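Local atomic coordinates of ABC transporter substrate-binding protein (Bradyrhizobium japonicum, PDB entry 4I1D), a protein that probably captures small solutes in the periplasm for an ABC transporter, perhaps polyamines or aromatic acids, and can bind D-malate. Residues V182-G187 against D200-W205. Residues are numbered along the deposited sequence; the frame is centred on the assembly and turned at random.
With MLT (D-malate), chain U.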
ATOM      1  N   VAL A 182      -7.726  21.105  20.355  1.00 51.36           N
ATOM      2  CA  VAL A 182      -8.386  20.529  19.191  1.00 48.88           C
ATOM      3  C   VAL A 182      -8.286  21.458  17.987  1.00 47.84           C
ATOM      4  O   VAL A 182      -8.500  22.659  18.105  1.00 44.65           O
ATOM      5  CB  VAL A 182      -9.899  20.310  19.445  1.00 50.79           C
ATOM      6  CG1 VAL A 182     -10.579  19.840  18.170  1.00 45.49           C
ATOM      7  CG2 VAL A 182     -10.123  19.322  20.564  1.00 57.04           C
ATOM      8  N   TRP A 183      -7.976  20.888  16.827  1.00 50.14           N
ATOM      9  CA  TRP A 183      -8.118  21.592  15.557  1.00 45.91           C
ATOM     10  C   TRP A 183      -9.445  21.176  14.939  1.00 47.43           C
ATOM     11  O   TRP A 183      -9.577  20.051  14.454  1.00 46.35           O
ATOM     12  CB  TRP A 183      -6.971  21.214  14.620  1.00 42.00           C
ATOM     13  CG  TRP A 183      -5.622  21.688  15.110  1.00 49.82           C
ATOM     14  CD1 TRP A 183      -4.791  21.043  15.975  1.00 49.96           C
ATOM     15  CD2 TRP A 183      -4.961  22.911  14.755  1.00 49.80           C
ATOM     16  NE1 TRP A 183      -3.647  21.785  16.177  1.00 53.49           N
ATOM     17  CE2 TRP A 183      -3.729  22.936  15.440  1.00 49.52           C
ATOM     18  CE3 TRP A 183      -5.296  23.989  13.927  1.00 49.89           C
ATOM     19  CZ2 TRP A 183      -2.831  23.992  15.320  1.00 48.32           C
ATOM     20  CZ3 TRP A 183      -4.398  25.038  13.809  1.00 47.04           C
ATOM     21  CH2 TRP A 183      -3.187  25.034  14.501  1.00 46.16           C
ATOM     22  N   TRP A 184     -10.434  22.062  14.959  1.00 44.23           N
ATOM     23  CA  TRP A 184     -11.764  21.666  14.498  1.00 46.61           C
ATOM     24  C   TRP A 184     -11.920  21.725  12.986  1.00 49.93           C
ATOM     25  O   TRP A 184     -11.183  22.435  12.304  1.00 48.86           O
ATOM     26  CB  TRP A 184     -12.879  22.448  15.201  1.00 46.97           C
ATOM     27  CG  TRP A 184     -12.889  23.949  14.994  1.00 47.82           C
ATOM     28  CD1 TRP A 184     -12.388  24.888  15.844  1.00 51.74           C
ATOM     29  CD2 TRP A 184     -13.472  24.672  13.899  1.00 43.41           C
ATOM     30  NE1 TRP A 184     -12.608  26.148  15.344  1.00 43.56           N
ATOM     31  CE2 TRP A 184     -13.272  26.046  14.153  1.00 43.25           C
ATOM     32  CE3 TRP A 184     -14.144  24.292  12.732  1.00 47.40           C
ATOM     33  CZ2 TRP A 184     -13.710  27.047  13.276  1.00 41.31           C
ATOM     34  CZ3 TRP A 184     -14.583  25.287  11.863  1.00 49.02           C
ATOM     35  CH2 TRP A 184     -14.364  26.647  12.143  1.00 48.88           C
ATOM     36  N   THR A 185     -12.891  20.970  12.477  1.00 46.76           N
ATOM     37  CA  THR A 185     -13.097  20.828  11.039  1.00 49.88           C
ATOM     38  C   THR A 185     -14.521  21.166  10.610  1.00 50.20           C
ATOM     39  O   THR A 185     -14.769  21.378   9.430  1.00 56.08           O
ATOM     40  CB  THR A 185     -12.834  19.390  10.586  1.00 56.41           C
ATOM     41  OG1 THR A 185     -13.724  18.515  11.287  1.00 55.50           O
ATOM     42  CG2 THR A 185     -11.391  18.981  10.868  1.00 53.97           C
ATOM     43  N   SER A 186     -15.463  21.185  11.552  1.00 42.45           N
ATOM     44  CA  SER A 186     -16.824  21.613  11.227  1.00 47.18           C
ATOM     45  C   SER A 186     -17.335  22.702  12.163  1.00 49.43           C
ATOM     46  O   SER A 186     -16.908  22.804  13.324  1.00 47.23           O
ATOM     47  CB  SER A 186     -17.805  20.428  11.214  1.00 44.08           C
ATOM     48  OG  SER A 186     -18.133  19.994  12.521  1.00 47.42           O
ATOM     49  N   GLY A 187     -18.259  23.507  11.651  1.00 44.22           N
ATOM     50  CA  GLY A 187     -18.832  24.596  12.414  1.00 44.37           C
ATOM     51  C   GLY A 187     -19.569  24.061  13.627  1.00 45.47           C
ATOM     52  O   GLY A 187     -19.496  24.627  14.718  1.00 49.58           O
ATOM     53  N   ASP A 200     -11.866  26.593  26.354  1.00 43.53           N
ATOM     54  CA  ASP A 200     -12.204  27.826  27.042  1.00 49.41           C
ATOM     55  C   ASP A 200     -12.187  29.001  26.077  1.00 48.84           C
ATOM     56  O   ASP A 200     -12.780  30.049  26.341  1.00 44.95           O
ATOM     57  CB  ASP A 200     -11.228  28.067  28.203  1.00 54.34           C
ATOM     58  CG  ASP A 200     -11.234  26.920  29.207  1.00 64.39           C
ATOM     59  OD1 ASP A 200     -12.279  26.714  29.864  1.00 65.04           O
ATOM     60  OD2 ASP A 200     -10.205  26.216  29.330  1.00 63.95           O
HETATM   61  N   MSE A 201     -11.501  28.817  24.956  1.00 46.28           N
HETATM   62  CA  MSE A 201     -11.427  29.845  23.938  1.00 46.83           C
HETATM   63  C   MSE A 201     -11.068  29.226  22.590  1.00 49.53           C
HETATM   64  O   MSE A 201     -10.400  28.186  22.518  1.00 44.35           O
HETATM   65  CB  MSE A 201     -10.402  30.912  24.336  1.00 44.74           C
HETATM   66  CG  MSE A 201      -8.982  30.609  23.915  1.00 47.46           C
HETATM   67 SE   MSE A 201      -7.705  31.840  24.764  0.60 57.35          SE
HETATM   68  CE  MSE A 201      -7.903  31.191  26.597  1.00 41.56           C
ATOM     69  N   GLU A 202     -11.521  29.865  21.519  1.00 45.28           N
ATOM     70  CA  GLU A 202     -11.262  29.345  20.186  1.00 47.98           C
ATOM     71  C   GLU A 202     -11.565  30.402  19.140  1.00 50.64           C
ATOM     72  O   GLU A 202     -12.229  31.406  19.425  1.00 50.08           O
ATOM     73  CB  GLU A 202     -12.124  28.105  19.917  1.00 47.03           C
ATOM     74  CG  GLU A 202     -13.588  28.428  19.608  1.00 52.70           C
ATOM     75  CD  GLU A 202     -14.435  27.194  19.315  1.00 56.56           C
ATOM     76  OE1 GLU A 202     -13.870  26.125  18.975  1.00 50.04           O
ATOM     77  OE2 GLU A 202     -15.676  27.296  19.434  1.00 59.09           O
HETATM   78  N   MSE A 203     -11.060  30.178  17.933  1.00 40.52           N
HETATM   79  CA  MSE A 203     -11.570  30.900  16.788  1.00 46.68           C
HETATM   80  C   MSE A 203     -12.810  30.157  16.350  1.00 43.59           C
HETATM   81  O   MSE A 203     -12.855  28.931  16.414  1.00 53.17           O
HETATM   82  CB  MSE A 203     -10.584  30.936  15.631  1.00 45.04           C
HETATM   83  CG  MSE A 203     -11.198  31.609  14.412  1.00 51.18           C
HETATM   84 SE   MSE A 203     -10.046  31.661  12.840  0.64 54.63          SE
HETATM   85  CE  MSE A 203      -8.517  32.512  13.645  1.00 35.82           C
ATOM     86  N   ALA A 204     -13.814  30.902  15.910  1.00 41.00           N
ATOM     87  CA  ALA A 204     -15.071  30.324  15.457  1.00 39.57           C
ATOM     88  C   ALA A 204     -15.829  31.357  14.627  1.00 44.96           C
ATOM     89  O   ALA A 204     -15.617  32.564  14.766  1.00 50.61           O
ATOM     90  CB  ALA A 204     -15.920  29.887  16.679  1.00 39.72           C
ATOM     91  N   TRP A 205     -16.714  30.879  13.765  1.00 44.92           N
ATOM     92  CA  TRP A 205     -17.579  31.761  13.010  1.00 38.44           C
ATOM     93  C   TRP A 205     -18.599  32.406  13.946  1.00 43.74           C
ATOM     94  O   TRP A 205     -19.209  31.730  14.782  1.00 49.27           O
ATOM     95  CB  TRP A 205     -18.240  30.978  11.868  1.00 40.67           C
ATOM     96  CG  TRP A 205     -17.220  30.514  10.818  1.00 45.31           C
ATOM     97  CD1 TRP A 205     -16.283  31.291  10.195  1.00 42.92           C
ATOM     98  CD2 TRP A 205     -17.061  29.192  10.278  1.00 45.86           C
ATOM     99  NE1 TRP A 205     -15.549  30.538   9.308  1.00 42.36           N
ATOM    100  CE2 TRP A 205     -16.005  29.248   9.338  1.00 47.23           C
ATOM    101  CE3 TRP A 205     -17.714  27.972  10.488  1.00 41.56           C
ATOM    102  CZ2 TRP A 205     -15.578  28.131   8.621  1.00 44.17           C
ATOM    103  CZ3 TRP A 205     -17.291  26.859   9.773  1.00 42.10           C
ATOM    104  CH2 TRP A 205     -16.232  26.946   8.853  1.00 47.68           C
TER
HETATM  105  C1  MLT U 417     -18.627  23.147   7.937  1.00 88.64           C
HETATM  106  O1  MLT U 417     -19.097  22.392   7.060  1.00 94.54           O
HETATM  107  O2  MLT U 417     -17.402  23.407   7.915  1.00 89.46           O
HETATM  108  C2  MLT U 417     -19.520  23.752   8.988  1.00 76.95           C
HETATM  109  O3  MLT U 417     -20.566  22.892   9.410  1.00 68.40           O
HETATM  110  C3  MLT U 417     -20.143  25.008   8.416  1.00 85.01           C
HETATM  111  C4  MLT U 417     -21.207  25.452   9.381  1.00 95.43           C
HETATM  112  O4  MLT U 417     -22.374  25.022   9.259  1.00101.03           O
HETATM  113  O5  MLT U 417     -20.940  26.243  10.317  1.00 92.84           O
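Trp184 pushes the edge of its six-membered ring against one face of the Trp205 ring. The pair is T-shaped, with centroids 5.0 Å apart and planes at 77°. Strands 182-184 and 201-205 run nearly parallel in the type II periplasmic binding protein fold. Strand 137-140 pairs with both and lies between them, and helix 187-196 makes the crossover from one to the other. The Trp184 indole therefore spans the distance of two strands. CG of Trp184 sits between the backbone N and the carbonyl carbon (chi1 62°), and the indole reaches across to strand 201-205. There NE1 of Trp184 donates a hydrogen bond to the backbone O of Met203, 3.0 Å away and bent to 148° at the hydrogen. The oxygen lies near the ring plane. This bond helps fix the rotation of the indole and gives its buried N-H a partner. Beside it, OE1 of Glu202 comes to 3.7 Å from Trp184 CD1. A leucine in place of Trp184 would probably leave the Met203 carbonyl without this donor and one face of Trp205 without its aromatic neighbour, so that the Trp205 ring could shift at the malate site. Tyr105 also meets Trp205 edge-to-face. Ser186 caps helix 187-196 through its OG, bonded to the backbone N of Gln189. Gly187, Trp205 and Arg208 belong to the D-malate pocket, and Arg208 hydrogen-bonds the ligand. Gly187 has no side chain, and its CA packs against the Trp205 ring. CZ3 of Trp205 lies 3.8 Å from Gly187 CA and 3.7 Å from malate C3.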